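PDB 3CH0: glycerophosphodiester phosphodiesterase from Cytophaga hutchinsonii ATCC 33406, which belongs to the glycerophosphoryl diester phosphodiesterase family, whose members share the TIM-barrel fold of parallel strands ringed by helices. Local coordinates for residues A7-Q12 / D267-K272; K31-G36 / E125-K130; L40-V45 / D169-Q174. One frame throughout, in Å; residues are numbered along the deposited sequence.

Interaction 1. Residues A7-Q12 / D267-K272; sequences ASFDIQ and DLFFEK
Ile11 lies flat over one face of the Phe269 ring, and this overlap carries most of the contact. Its CG1 sits almost straight above the ring centre, 3.8 Å from the centroid and 11° off the normal, a CH-pi arrangement. From CB the CG2 methyl of Ile11 comes to 3.6 Å from Phe269 CD2, while Ile11 CD1, at the end of the CG1 branch, lies 3.7 Å from Phe269 CG, near the root of the ring. A beta-branched residue suits the place, because with CG1 beside the backbone N (chi1 -63°) and CG2 beside the carbonyl carbon it offers a broad surface rather than a single tip. Phe9, in the loop just ahead of the strand and also directed at the 267-272 segment, crosses Phe269 at about a right angle, with Phe9 CE2 3.9 Å from Phe269 CE1. Ile250 of helix 247-256 and Ile261 of the neighbouring strand also pack on Phe269, which thus fills the layer between barrel strand and helices. Toward the chain end the fit slackens. Phe270, partly exposed, touches Ile11 CD1 through its CZ at 4.1 Å, and one face of its ring rests on Phe269 CB. Beyond it, Glu271 and the C-terminal Lys272 extend into solvent. On the strand, Gln12 points the other way, and its NE2 donates to Asp10 OD2 at 2.9 Å. No hydrogen bond joins the two segments, so between them the attachment rests on apolar packing and one ring face, with no directional polar bond.

Interaction 2. Residues K31-G36 / E125-K130; sequences KALLLG and EKLSAK
Leu33 and Leu127 meet through one methyl each, and that is the main apolar touch between the two helix ends: Leu33 CD1 lies 3.7 Å from Leu127 CD1. Both side chains leave with CG beside the backbone N, and the chi2 of Leu33, 144°, is twisted off the usual staggered value, turning its branches so that CD1 faces Leu127 while CD2 comes to 4.2 Å from Ser128 CB. Leucine suits such a place, since its forked end can serve two neighbours at once. Leu127 is largely exposed, so this is a contact at the protein surface, not in its core. The helices belong to the outer layer of the TIM barrel: helix 26-35 follows strand 10-13 and leads into strand 39-46, and helix 117-127 precedes strand 132-137, the neighbour of 39-46 in the sheet. Hydrogen bonds close to the helix ends are of two kinds: backbone bonds at Gly36, and bonds to a side-chain hydroxyl at Ser128, the first residue past helix 117-127. Gly36 closes the first helix in a Schellman motif, its N reaching Ala32 O at 3.1 Å and, weakly, Leu33 O; its positive phi of 106° is easily taken by a residue without CB. Ser128 OG accepts from Lys130 N at 3.0 Å in an ST turn and also bonds to Ile131 N. Among charged groups, Glu125 points away from Leu33 and forms a salt bridge with Arg170.

Interaction 3. Residues L40-V45 / D169-Q174; sequences LEFDLV and DRFTLQ
Glu41 and Gln174 cross at about a right angle; their carboxylate and amide planes are 78° apart, and one hydrogen bond joins the two groups. Gln174 NE2 donates to Glu41 OE2 at 2.8 Å, coming from the anti side and somewhat out of the carboxylate plane; the bond is bent, at 148°. Glu41 gets there by a kink at chi2, whereas Gln174 stays extended beyond CG. An amide suits this position, since its N-H satisfies one carboxylate oxygen while Arg15 N binds the other, OE1. On the opposite side of the strands Phe42 and Phe171 also cross nearly perpendicularly. Phe171 CE2 lies in the plane of the Phe42 ring, at its edge, and the two CZ atoms, of Phe42 and Phe171, are 3.9 Å apart. Leu120 of helix 117-127 also packs on Phe42. The segment axes pass 9.1 Å apart because strand 132-137 runs between them, and side chains bridge over it on both sides. A citric acid molecule bound about 3 Å from the Glu41 side chain suggests a pocket here. Strand residues alternating between a polar barrel interior and an apolar layer under the helices are characteristic of TIM barrels; here the outward pair happens to be aromatic.

The three contacts lie 14 to 18 Å apart, centre to centre, in one barrel. Along the chain the first segments come in the order 7-12, 31-36, 40-45 and their partners as 125-130, 169-174, 267-272; interactions 2 and 3 thus interlace, and both nest inside the long loop closed by interaction 1. Strands 10-13 and 39-46 are neighbours in the sheet, joined through helix 26-35, so one strand-helix-strand unit supplies a segment to each contact. Phe270 of interaction 1 packs on the end of that helix, at Leu35 and Gly36, and Ala32 rests on Leu40. Strand 10-13 pairs in parallel with 260-263, bringing the chain ends together, and interaction 1 adds the residues after that last strand outside this junction.

Interaction 1. Residues A7-Q12 / D267-K272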
ATOM      1  N   ALA A   7      19.200   5.590 -11.743  1.00 25.77           N
ATOM      2  CA  ALA A   7      18.230   6.400 -12.445  1.00 28.22           C
ATOM      3  C   ALA A   7      16.880   5.685 -12.433  1.00 26.32           C
ATOM      4  O   ALA A   7      16.792   4.455 -12.585  1.00 28.68           O
ATOM      5  CB  ALA A   7      18.677   6.654 -13.882  1.00 29.58           C
ATOM      6  N   SER A   8      15.832   6.468 -12.217  1.00 26.00           N
ATOM      7  CA  SER A   8      14.466   5.971 -12.277  1.00 23.89           C
ATOM      8  C   SER A   8      14.089   5.022 -11.140  1.00 19.95           C
ATOM      9  O   SER A   8      13.086   4.345 -11.272  1.00 22.57           O
ATOM     10  CB  SER A   8      14.207   5.272 -13.612  1.00 28.53           C
ATOM     11  OG  SER A   8      14.504   6.165 -14.691  1.00 38.96           O
ATOM     12  N   PHE A   9      14.871   5.001 -10.069  1.00 16.93           N
ATOM     13  CA  PHE A   9      14.570   4.158  -8.905  1.00 17.00           C
ATOM     14  C   PHE A   9      13.280   4.641  -8.218  1.00 16.31           C
ATOM     15  O   PHE A   9      13.089   5.873  -8.053  1.00 17.46           O
ATOM     16  CB  PHE A   9      15.741   4.254  -7.945  1.00 15.17           C
ATOM     17  CG  PHE A   9      15.770   3.147  -6.903  1.00 14.13           C
ATOM     18  CD1 PHE A   9      16.191   1.873  -7.230  1.00 15.56           C
ATOM     19  CD2 PHE A   9      15.365   3.391  -5.595  1.00 14.11           C
ATOM     20  CE1 PHE A   9      16.254   0.874  -6.252  1.00 16.07           C
ATOM     21  CE2 PHE A   9      15.434   2.391  -4.632  1.00 15.02           C
ATOM     22  CZ  PHE A   9      15.873   1.151  -4.947  1.00 12.99           C
ATOM     23  N   ASP A  10      12.459   3.697  -7.771  1.00 13.78           N
ATOM     24  CA  ASP A  10      11.159   4.025  -7.166  1.00 11.41           C
ATOM     25  C   ASP A  10      11.231   3.924  -5.639  1.00 12.64           C
ATOM     26  O   ASP A  10      11.211   2.828  -5.094  1.00 11.40           O
ATOM     27  CB  ASP A  10      10.097   3.090  -7.731  1.00 11.89           C
ATOM     28  CG  ASP A  10       8.712   3.483  -7.342  1.00 14.71           C
ATOM     29  OD1 ASP A  10       8.541   4.481  -6.614  1.00 12.28           O
ATOM     30  OD2 ASP A  10       7.783   2.785  -7.801  1.00 14.51           O
ATOM     31  N   ILE A  11      11.353   5.072  -4.972  1.00 11.83           N
ATOM     32  CA  ILE A  11      11.310   5.174  -3.513  1.00 11.45           C
ATOM     33  C   ILE A  11       9.834   5.288  -3.108  1.00 12.54           C
ATOM     34  O   ILE A  11       9.214   6.295  -3.381  1.00 11.03           O
ATOM     35  CB  ILE A  11      12.069   6.420  -2.990  1.00 12.61           C
ATOM     36  CG1 ILE A  11      13.548   6.322  -3.345  1.00 12.22           C
ATOM     37  CG2 ILE A  11      11.900   6.578  -1.491  1.00 13.94           C
ATOM     38  CD1 ILE A  11      14.294   7.631  -3.202  1.00 14.86           C
ATOM     39  N   GLN A  12       9.313   4.238  -2.456  1.00 10.28           N
ATOM     40  CA  GLN A  12       7.916   4.155  -2.051  1.00  8.76           C
ATOM     41  C   GLN A  12       7.802   4.315  -0.535  1.00  8.70           C
ATOM     42  O   GLN A  12       8.396   3.548   0.226  1.00 10.46           O
ATOM     43  CB  GLN A  12       7.207   2.857  -2.450  1.00  9.33           C
ATOM     44  CG  GLN A  12       7.341   2.539  -3.916  1.00  8.69           C
ATOM     45  CD  GLN A  12       6.179   1.706  -4.451  1.00 10.68           C
ATOM     46  OE1 GLN A  12       5.269   1.337  -3.692  1.00 12.31           O
ATOM     47  NE2 GLN A  12       6.195   1.428  -5.738  1.00 12.24           N
ATOM     48  N   ASP A 267      12.612   8.386   4.872  1.00 12.34           N
ATOM     49  CA  ASP A 267      13.678   9.302   5.275  1.00 15.07           C
ATOM     50  C   ASP A 267      15.108   8.713   5.119  1.00 12.98           C
ATOM     51  O   ASP A 267      16.093   9.467   4.956  1.00 14.17           O
ATOM     52  CB  ASP A 267      13.431   9.820   6.705  1.00 15.55           C
ATOM     53  CG  ASP A 267      13.337   8.729   7.741  1.00 16.55           C
ATOM     54  OD1 ASP A 267      12.685   7.716   7.495  1.00 15.48           O
ATOM     55  OD2 ASP A 267      13.844   8.932   8.877  1.00 22.18           O
ATOM     56  N   LEU A 268      15.229   7.382   5.128  1.00 12.56           N
ATOM     57  CA  LEU A 268      16.535   6.743   4.900  1.00 14.80           C
ATOM     58  C   LEU A 268      17.192   7.222   3.608  1.00 16.22           C
ATOM     59  O   LEU A 268      18.406   7.330   3.522  1.00 16.93           O
ATOM     60  CB  LEU A 268      16.410   5.205   4.901  1.00 14.56           C
ATOM     61  CG  LEU A 268      16.139   4.576   6.288  1.00 15.82           C
ATOM     62  CD1 LEU A 268      15.711   3.143   6.222  1.00 14.34           C
ATOM     63  CD2 LEU A 268      17.350   4.703   7.221  1.00 17.86           C
ATOM     64  N   PHE A 269      16.383   7.518   2.603  1.00 13.24           N
ATOM     65  CA  PHE A 269      16.894   7.876   1.304  1.00 14.88           C
ATOM     66  C   PHE A 269      17.358   9.317   1.238  1.00 18.25           C
ATOM     67  O   PHE A 269      18.006   9.662   0.271  1.00 19.37           O
ATOM     68  CB  PHE A 269      15.832   7.639   0.227  1.00 15.86           C
ATOM     69  CG  PHE A 269      15.644   6.185  -0.104  1.00 12.80           C
ATOM     70  CD1 PHE A 269      16.465   5.548  -1.002  1.00 11.01           C
ATOM     71  CD2 PHE A 269      14.673   5.430   0.507  1.00 12.43           C
ATOM     72  CE1 PHE A 269      16.286   4.231  -1.331  1.00 14.26           C
ATOM     73  CE2 PHE A 269      14.495   4.119   0.188  1.00 12.75           C
ATOM     74  CZ  PHE A 269      15.280   3.508  -0.703  1.00 11.93           C
ATOM     75  N   PHE A 270      16.965  10.149   2.196  1.00 20.04           N
ATOM     76  CA  PHE A 270      17.236  11.589   2.164  1.00 21.07           C
ATOM     77  C   PHE A 270      18.177  12.017   3.312  1.00 23.31           C
ATOM     78  O   PHE A 270      18.607  13.158   3.356  1.00 31.10           O
ATOM     79  CB  PHE A 270      15.915  12.352   2.180  1.00 18.58           C
ATOM     80  CG  PHE A 270      15.000  11.913   1.087  1.00 18.02           C
ATOM     81  CD1 PHE A 270      15.217  12.313  -0.223  1.00 21.67           C
ATOM     82  CD2 PHE A 270      14.014  10.970   1.326  1.00 16.53           C
ATOM     83  CE1 PHE A 270      14.402  11.853  -1.260  1.00 24.04           C
ATOM     84  CE2 PHE A 270      13.192  10.529   0.290  1.00 15.65           C
ATOM     85  CZ  PHE A 270      13.398  10.946  -1.004  1.00 24.01           C
ATOM     86  N   GLU A 271      18.548  11.067   4.168  1.00 31.72           N
ATOM     87  CA  GLU A 271      19.654  11.198   5.138  1.00 37.76           C
ATOM     88  C   GLU A 271      21.044  11.241   4.475  1.00 44.04           C
ATOM     89  O   GLU A 271      21.505  10.262   3.874  1.00 45.35           O
ATOM     90  CB  GLU A 271      19.598  10.058   6.171  1.00 38.82           C
ATOM     91  CG  GLU A 271      18.485  10.252   7.196  1.00 46.51           C
ATOM     92  CD  GLU A 271      18.118   8.972   7.966  1.00 44.67           C
ATOM     93  OE1 GLU A 271      18.944   8.034   7.987  1.00 55.13           O
ATOM     94  OE2 GLU A 271      16.996   8.917   8.543  1.00 50.99           O
ATOM     95  N   LYS A 272      21.704  12.396   4.602  1.00 50.74           N
ATOM     96  CA  LYS A 272      23.045  12.600   4.046  1.00 54.71           C
ATOM     97  C   LYS A 272      24.082  11.968   4.972  1.00 57.90           C
ATOM     98  O   LYS A 272      24.279  10.740   4.981  1.00 59.75           O
ATOM     99  CB  LYS A 272      23.327  14.097   3.827  1.00 54.62           C
ATOM    100  OXT LYS A 272      24.733  12.673   5.745  1.00 61.34           O
TER

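Interaction 2. Residues K31-G36 / E125-K130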
ATOM      1  N   LYS A  31       3.908  14.198   4.733  1.00  9.19           N
ATOM      2  CA  LYS A  31       5.313  14.062   5.084  1.00 10.55           C
ATOM      3  C   LYS A  31       6.103  13.356   3.987  1.00 11.07           C
ATOM      4  O   LYS A  31       7.201  13.796   3.629  1.00 12.46           O
ATOM      5  CB  LYS A  31       5.435  13.324   6.423  1.00 13.18           C
ATOM      6  CG  LYS A  31       6.838  12.938   6.844  1.00 17.37           C
ATOM      7  CD  LYS A  31       7.684  14.063   7.230  1.00 17.62           C
ATOM      8  CE  LYS A  31       9.030  13.541   7.736  1.00 24.81           C
ATOM      9  NZ  LYS A  31       9.976  14.673   7.969  1.00 26.74           N
ATOM     10  N   ALA A  32       5.602  12.222   3.483  1.00  9.91           N
ATOM     11  CA  ALA A  32       6.341  11.498   2.465  1.00  9.06           C
ATOM     12  C   ALA A  32       6.481  12.365   1.202  1.00 10.38           C
ATOM     13  O   ALA A  32       7.530  12.334   0.544  1.00 12.96           O
ATOM     14  CB  ALA A  32       5.616  10.150   2.152  1.00 12.25           C
ATOM     15  N   LEU A  33       5.422  13.074   0.837  1.00 12.97           N
ATOM     16  CA  LEU A  33       5.426  13.956  -0.335  1.00 17.39           C
ATOM     17  C   LEU A  33       6.525  15.017  -0.169  1.00 17.88           C
ATOM     18  O   LEU A  33       7.384  15.190  -1.039  1.00 19.02           O
ATOM     19  CB  LEU A  33       4.075  14.669  -0.449  1.00 18.24           C
ATOM     20  CG  LEU A  33       2.917  14.023  -1.191  1.00 28.05           C
ATOM     21  CD1 LEU A  33       1.536  14.358  -0.500  1.00 22.48           C
ATOM     22  CD2 LEU A  33       2.894  14.456  -2.647  1.00 18.98           C
ATOM     23  N   LEU A  34       6.542  15.621   0.999  1.00 15.26           N
ATOM     24  CA  LEU A  34       7.506  16.692   1.272  1.00 15.48           C
ATOM     25  C   LEU A  34       8.919  16.154   1.370  1.00 17.28           C
ATOM     26  O   LEU A  34       9.871  16.889   1.067  1.00 17.21           O
ATOM     27  CB  LEU A  34       7.132  17.427   2.524  1.00 15.91           C
ATOM     28  CG  LEU A  34       5.856  18.264   2.450  1.00 23.16           C
ATOM     29  CD1 LEU A  34       5.518  18.853   3.790  1.00 26.47           C
ATOM     30  CD2 LEU A  34       5.963  19.352   1.406  1.00 25.89           C
ATOM     31  N   LEU A  35       9.108  14.910   1.813  1.00 13.74           N
ATOM     32  CA  LEU A  35      10.436  14.317   1.857  1.00 12.39           C
ATOM     33  C   LEU A  35      10.958  14.106   0.470  1.00 13.87           C
ATOM     34  O   LEU A  35      12.188  14.121   0.269  1.00 17.11           O
ATOM     35  CB  LEU A  35      10.391  12.957   2.576  1.00 13.86           C
ATOM     36  CG  LEU A  35      10.411  12.867   4.090  1.00 17.82           C
ATOM     37  CD1 LEU A  35      10.233  11.387   4.578  1.00 16.32           C
ATOM     38  CD2 LEU A  35      11.681  13.443   4.691  1.00 19.34           C
ATOM     39  N   GLY A  36      10.045  13.857  -0.473  1.00 13.23           N
ATOM     40  CA  GLY A  36      10.396  13.655  -1.847  1.00 14.85           C
ATOM     41  C   GLY A  36      10.310  12.239  -2.352  1.00 15.23           C
ATOM     42  O   GLY A  36      10.952  11.902  -3.354  1.00 15.16           O
ATOM     43  N   GLU A 125      -2.267  15.499  -5.231  1.00 14.45           N
ATOM     44  CA  GLU A 125      -2.281  16.206  -6.502  1.00 14.34           C
ATOM     45  C   GLU A 125      -2.084  17.702  -6.326  1.00 16.82           C
ATOM     46  O   GLU A 125      -1.525  18.332  -7.224  1.00 17.92           O
ATOM     47  CB  GLU A 125      -3.583  15.954  -7.250  1.00 14.49           C
ATOM     48  CG  GLU A 125      -3.679  14.517  -7.751  1.00 13.58           C
ATOM     49  CD  GLU A 125      -2.581  14.155  -8.730  1.00 15.03           C
ATOM     50  OE1 GLU A 125      -2.562  14.744  -9.849  1.00 16.70           O
ATOM     51  OE2 GLU A 125      -1.692  13.285  -8.430  1.00 14.61           O
ATOM     52  N   LYS A 126      -2.607  18.263  -5.237  1.00 17.12           N
ATOM     53  CA  LYS A 126      -2.378  19.727  -4.998  1.00 15.54           C
ATOM     54  C   LYS A 126      -0.887  19.997  -4.797  1.00 19.28           C
ATOM     55  O   LYS A 126      -0.364  21.071  -5.187  1.00 21.28           O
ATOM     56  CB  LYS A 126      -3.148  20.189  -3.760  1.00 17.77           C
ATOM     57  CG  LYS A 126      -2.950  21.672  -3.424  1.00 27.34           C
ATOM     58  N   LEU A 127      -0.184  19.067  -4.170  1.00 16.80           N
ATOM     59  CA  LEU A 127       1.215  19.251  -3.839  1.00 16.22           C
ATOM     60  C   LEU A 127       2.145  18.876  -4.971  1.00 19.94           C
ATOM     61  O   LEU A 127       3.239  19.429  -5.057  1.00 20.95           O
ATOM     62  CB  LEU A 127       1.593  18.451  -2.616  1.00 15.71           C
ATOM     63  CG  LEU A 127       0.949  18.949  -1.308  1.00 16.03           C
ATOM     64  CD1 LEU A 127       1.110  17.965  -0.088  1.00 21.87           C
ATOM     65  CD2 LEU A 127       1.581  20.354  -0.976  1.00 23.53           C
ATOM     66  N   SER A 128       1.741  17.932  -5.830  1.00 16.91           N
ATOM     67  CA  SER A 128       2.634  17.488  -6.861  1.00 19.34           C
ATOM     68  C   SER A 128       1.875  16.939  -8.059  1.00 20.60           C
ATOM     69  O   SER A 128       0.896  16.189  -7.932  1.00 24.82           O
ATOM     70  CB  SER A 128       3.528  16.395  -6.289  1.00 22.96           C
ATOM     71  OG  SER A 128       4.253  15.740  -7.309  1.00 22.13           O
ATOM     72  N   ALA A 129       2.349  17.283  -9.239  1.00 19.42           N
ATOM     73  CA  ALA A 129       1.802  16.679 -10.428  1.00 21.27           C
ATOM     74  C   ALA A 129       2.630  15.477 -10.862  1.00 17.54           C
ATOM     75  O   ALA A 129       2.248  14.829 -11.810  1.00 19.86           O
ATOM     76  CB  ALA A 129       1.759  17.720 -11.591  1.00 22.33           C
ATOM     77  N   LYS A 130       3.760  15.194 -10.215  1.00 16.54           N
ATOM     78  CA  LYS A 130       4.601  14.070 -10.618  1.00 16.72           C
ATOM     79  C   LYS A 130       4.530  12.850  -9.664  1.00 14.92           C
ATOM     80  O   LYS A 130       5.029  11.794  -9.992  1.00 14.29           O
ATOM     81  CB  LYS A 130       6.054  14.525 -10.767  1.00 21.13           C
ATOM     82  CG  LYS A 130       6.283  15.555 -11.953  1.00 25.46           C
TER

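Interaction 3. Residues L40-V45 / D169-Q174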
ATOM      1  N   LEU A  40       3.635   7.251  -3.236  1.00 10.03           N
ATOM      2  CA  LEU A  40       2.906   7.004  -1.994  1.00  8.42           C
ATOM      3  C   LEU A  40       2.337   5.587  -2.133  1.00  8.71           C
ATOM      4  O   LEU A  40       1.605   5.315  -3.084  1.00  9.58           O
ATOM      5  CB  LEU A  40       1.772   7.982  -1.838  1.00  9.60           C
ATOM      6  CG  LEU A  40       2.161   9.485  -1.873  1.00  9.56           C
ATOM      7  CD1 LEU A  40       0.890  10.351  -1.779  1.00 11.00           C
ATOM      8  CD2 LEU A  40       3.101   9.778  -0.718  1.00 10.52           C
ATOM      9  N   GLU A  41       2.646   4.737  -1.176  1.00  8.75           N
ATOM     10  CA  GLU A  41       2.144   3.387  -1.096  1.00  7.93           C
ATOM     11  C   GLU A  41       1.044   3.335   0.000  1.00  8.01           C
ATOM     12  O   GLU A  41       1.146   3.975   1.062  1.00  8.49           O
ATOM     13  CB  GLU A  41       3.275   2.398  -0.818  1.00  9.34           C
ATOM     14  CG  GLU A  41       2.898   0.917  -0.881  1.00 11.67           C
ATOM     15  CD  GLU A  41       2.099   0.401   0.287  1.00 11.12           C
ATOM     16  OE1 GLU A  41       2.079   0.973   1.414  1.00 11.07           O
ATOM     17  OE2 GLU A  41       1.467  -0.676   0.147  1.00 12.24           O
ATOM     18  N   PHE A  42      -0.050   2.624  -0.248  1.00  9.10           N
ATOM     19  CA  PHE A  42      -1.155   2.656   0.688  1.00  8.79           C
ATOM     20  C   PHE A  42      -2.123   1.537   0.349  1.00 10.13           C
ATOM     21  O   PHE A  42      -1.993   0.869  -0.649  1.00  9.40           O
ATOM     22  CB  PHE A  42      -1.894   4.007   0.646  1.00  8.70           C
ATOM     23  CG  PHE A  42      -2.274   4.400  -0.752  1.00  7.78           C
ATOM     24  CD1 PHE A  42      -1.388   5.085  -1.563  1.00  8.66           C
ATOM     25  CD2 PHE A  42      -3.539   4.075  -1.284  1.00  8.72           C
ATOM     26  CE1 PHE A  42      -1.684   5.388  -2.856  1.00  9.21           C
ATOM     27  CE2 PHE A  42      -3.853   4.353  -2.595  1.00  9.76           C
ATOM     28  CZ  PHE A  42      -2.934   5.019  -3.380  1.00  9.25           C
ATOM     29  N   ASP A  43      -3.108   1.354   1.223  1.00  9.69           N
ATOM     30  CA  ASP A  43      -4.036   0.222   1.226  1.00  9.67           C
ATOM     31  C   ASP A  43      -5.447   0.745   1.167  1.00 10.75           C
ATOM     32  O   ASP A  43      -5.740   1.797   1.727  1.00  9.48           O
ATOM     33  CB  ASP A  43      -3.839  -0.485   2.534  1.00  8.98           C
ATOM     34  CG  ASP A  43      -2.408  -0.853   2.787  1.00 10.47           C
ATOM     35  OD1 ASP A  43      -1.896  -1.658   1.999  1.00  9.90           O
ATOM     36  OD2 ASP A  43      -1.784  -0.440   3.799  1.00 11.36           O
ATOM     37  N   LEU A  44      -6.322   0.018   0.455  1.00  9.10           N
ATOM     38  CA  LEU A  44      -7.689   0.437   0.224  1.00 10.19           C
ATOM     39  C   LEU A  44      -8.693  -0.625   0.603  1.00  8.66           C
ATOM     40  O   LEU A  44      -8.521  -1.830   0.312  1.00  9.21           O
ATOM     41  CB  LEU A  44      -7.917   0.811  -1.237  1.00  9.17           C
ATOM     42  CG  LEU A  44      -6.944   1.827  -1.856  1.00 10.61           C
ATOM     43  CD1 LEU A  44      -7.084   1.978  -3.373  1.00 12.22           C
ATOM     44  CD2 LEU A  44      -7.139   3.179  -1.159  1.00 11.95           C
ATOM     45  N   VAL A  45      -9.730  -0.138   1.286  1.00 10.36           N
ATOM     46  CA  VAL A  45     -10.904  -0.932   1.689  1.00  8.35           C
ATOM     47  C   VAL A  45     -12.157  -0.108   1.385  1.00 10.57           C
ATOM     48  O   VAL A  45     -12.051   1.018   0.887  1.00 11.21           O
ATOM     49  CB  VAL A  45     -10.826  -1.438   3.109  1.00  9.82           C
ATOM     50  CG1 VAL A  45      -9.462  -2.135   3.393  1.00  9.23           C
ATOM     51  CG2 VAL A  45     -11.101  -0.247   4.093  1.00 10.83           C
ATOM     52  N   ASP A 169      -2.127   7.292 -15.308  0.50 16.42           N
ATOM     53  CA  ASP A 169      -0.786   7.010 -15.785  0.50 16.47           C
ATOM     54  C   ASP A 169       0.278   7.109 -14.700  0.50 14.62           C
ATOM     55  O   ASP A 169       1.420   6.797 -14.960  0.50 16.42           O
ATOM     56  CB  ASP A 169      -0.411   7.884 -16.979  0.50 16.79           C
ATOM     57  CG  ASP A 169      -1.269   7.594 -18.200  0.50 16.77           C
ATOM     58  OD1 ASP A 169      -1.793   6.450 -18.338  0.50 20.82           O
ATOM     59  OD2 ASP A 169      -1.385   8.510 -19.033  0.50 29.13           O
ATOM     60  N   ARG A 170      -0.121   7.552 -13.501  1.00 13.65           N
ATOM     61  CA  ARG A 170       0.777   7.610 -12.343  1.00 13.13           C
ATOM     62  C   ARG A 170       0.342   6.643 -11.223  1.00 12.71           C
ATOM     63  O   ARG A 170       0.777   6.783 -10.103  1.00 13.80           O
ATOM     64  CB  ARG A 170       0.887   9.052 -11.808  1.00 13.47           C
ATOM     65  CG  ARG A 170       1.773   9.877 -12.713  1.00 12.08           C
ATOM     66  CD  ARG A 170       1.923  11.311 -12.288  1.00 15.30           C
ATOM     67  NE  ARG A 170       0.705  12.056 -12.477  1.00 15.02           N
ATOM     68  CZ  ARG A 170      -0.053  12.590 -11.523  1.00 15.58           C
ATOM     69  NH1 ARG A 170       0.246  12.518 -10.227  1.00 14.09           N
ATOM     70  NH2 ARG A 170      -1.142  13.268 -11.862  1.00 17.22           N
ATOM     71  N   PHE A 171      -0.519   5.691 -11.578  1.00 12.97           N
ATOM     72  CA  PHE A 171      -1.131   4.794 -10.630  1.00 11.90           C
ATOM     73  C   PHE A 171      -0.719   3.357 -10.886  1.00 13.65           C
ATOM     74  O   PHE A 171      -0.765   2.864 -12.018  1.00 14.94           O
ATOM     75  CB  PHE A 171      -2.662   4.850 -10.667  1.00 12.93           C
ATOM     76  CG  PHE A 171      -3.257   4.467  -9.342  1.00 13.00           C
ATOM     77  CD1 PHE A 171      -3.456   3.119  -9.027  1.00 12.92           C
ATOM     78  CD2 PHE A 171      -3.545   5.419  -8.369  1.00 11.90           C
ATOM     79  CE1 PHE A 171      -3.918   2.761  -7.721  1.00 12.83           C
ATOM     80  CE2 PHE A 171      -4.023   5.037  -7.137  1.00 14.19           C
ATOM     81  CZ  PHE A 171      -4.213   3.736  -6.835  1.00 14.64           C
ATOM     82  N   THR A 172      -0.300   2.657  -9.826  1.00 12.02           N
ATOM     83  CA  THR A 172      -0.161   1.198  -9.865  1.00 10.31           C
ATOM     84  C   THR A 172      -1.094   0.580  -8.871  1.00 11.69           C
ATOM     85  O   THR A 172      -1.185   1.070  -7.750  1.00 11.79           O
ATOM     86  CB  THR A 172       1.294   0.767  -9.506  1.00 12.76           C
ATOM     87  OG1 THR A 172       2.198   1.435 -10.406  1.00 13.60           O
ATOM     88  CG2 THR A 172       1.489  -0.749  -9.578  1.00 13.61           C
ATOM     89  N   LEU A 173      -1.813  -0.455  -9.289  1.00 11.71           N
ATOM     90  CA  LEU A 173      -2.763  -1.167  -8.444  1.00  9.99           C
ATOM     91  C   LEU A 173      -2.057  -2.465  -8.040  1.00 11.67           C
ATOM     92  O   LEU A 173      -1.642  -3.240  -8.903  1.00 10.62           O
ATOM     93  CB  LEU A 173      -4.064  -1.484  -9.200  1.00 10.32           C
ATOM     94  CG  LEU A 173      -5.241  -1.989  -8.396  1.00 15.12           C
ATOM     95  CD1 LEU A 173      -4.985  -3.408  -7.832  1.00 15.47           C
ATOM     96  CD2 LEU A 173      -5.727  -0.950  -7.336  1.00 14.92           C
ATOM     97  N   GLN A 174      -1.892  -2.662  -6.739  1.00  9.16           N
ATOM     98  CA  GLN A 174      -1.195  -3.831  -6.231  1.00  9.03           C
ATOM     99  C   GLN A 174      -2.140  -4.708  -5.478  1.00  8.51           C
ATOM    100  O   GLN A 174      -3.134  -4.264  -4.911  1.00  9.77           O
ATOM    101  CB  GLN A 174      -0.011  -3.496  -5.333  1.00 10.60           C
ATOM    102  CG  GLN A 174      -0.403  -2.679  -4.131  1.00 10.96           C
ATOM    103  CD  GLN A 174       0.734  -2.243  -3.200  1.00 10.45           C
ATOM    104  OE1 GLN A 174       1.774  -2.913  -3.104  1.00  9.89           O
ATOM    105  NE2 GLN A 174       0.463  -1.184  -2.390  1.00  9.65           N
TER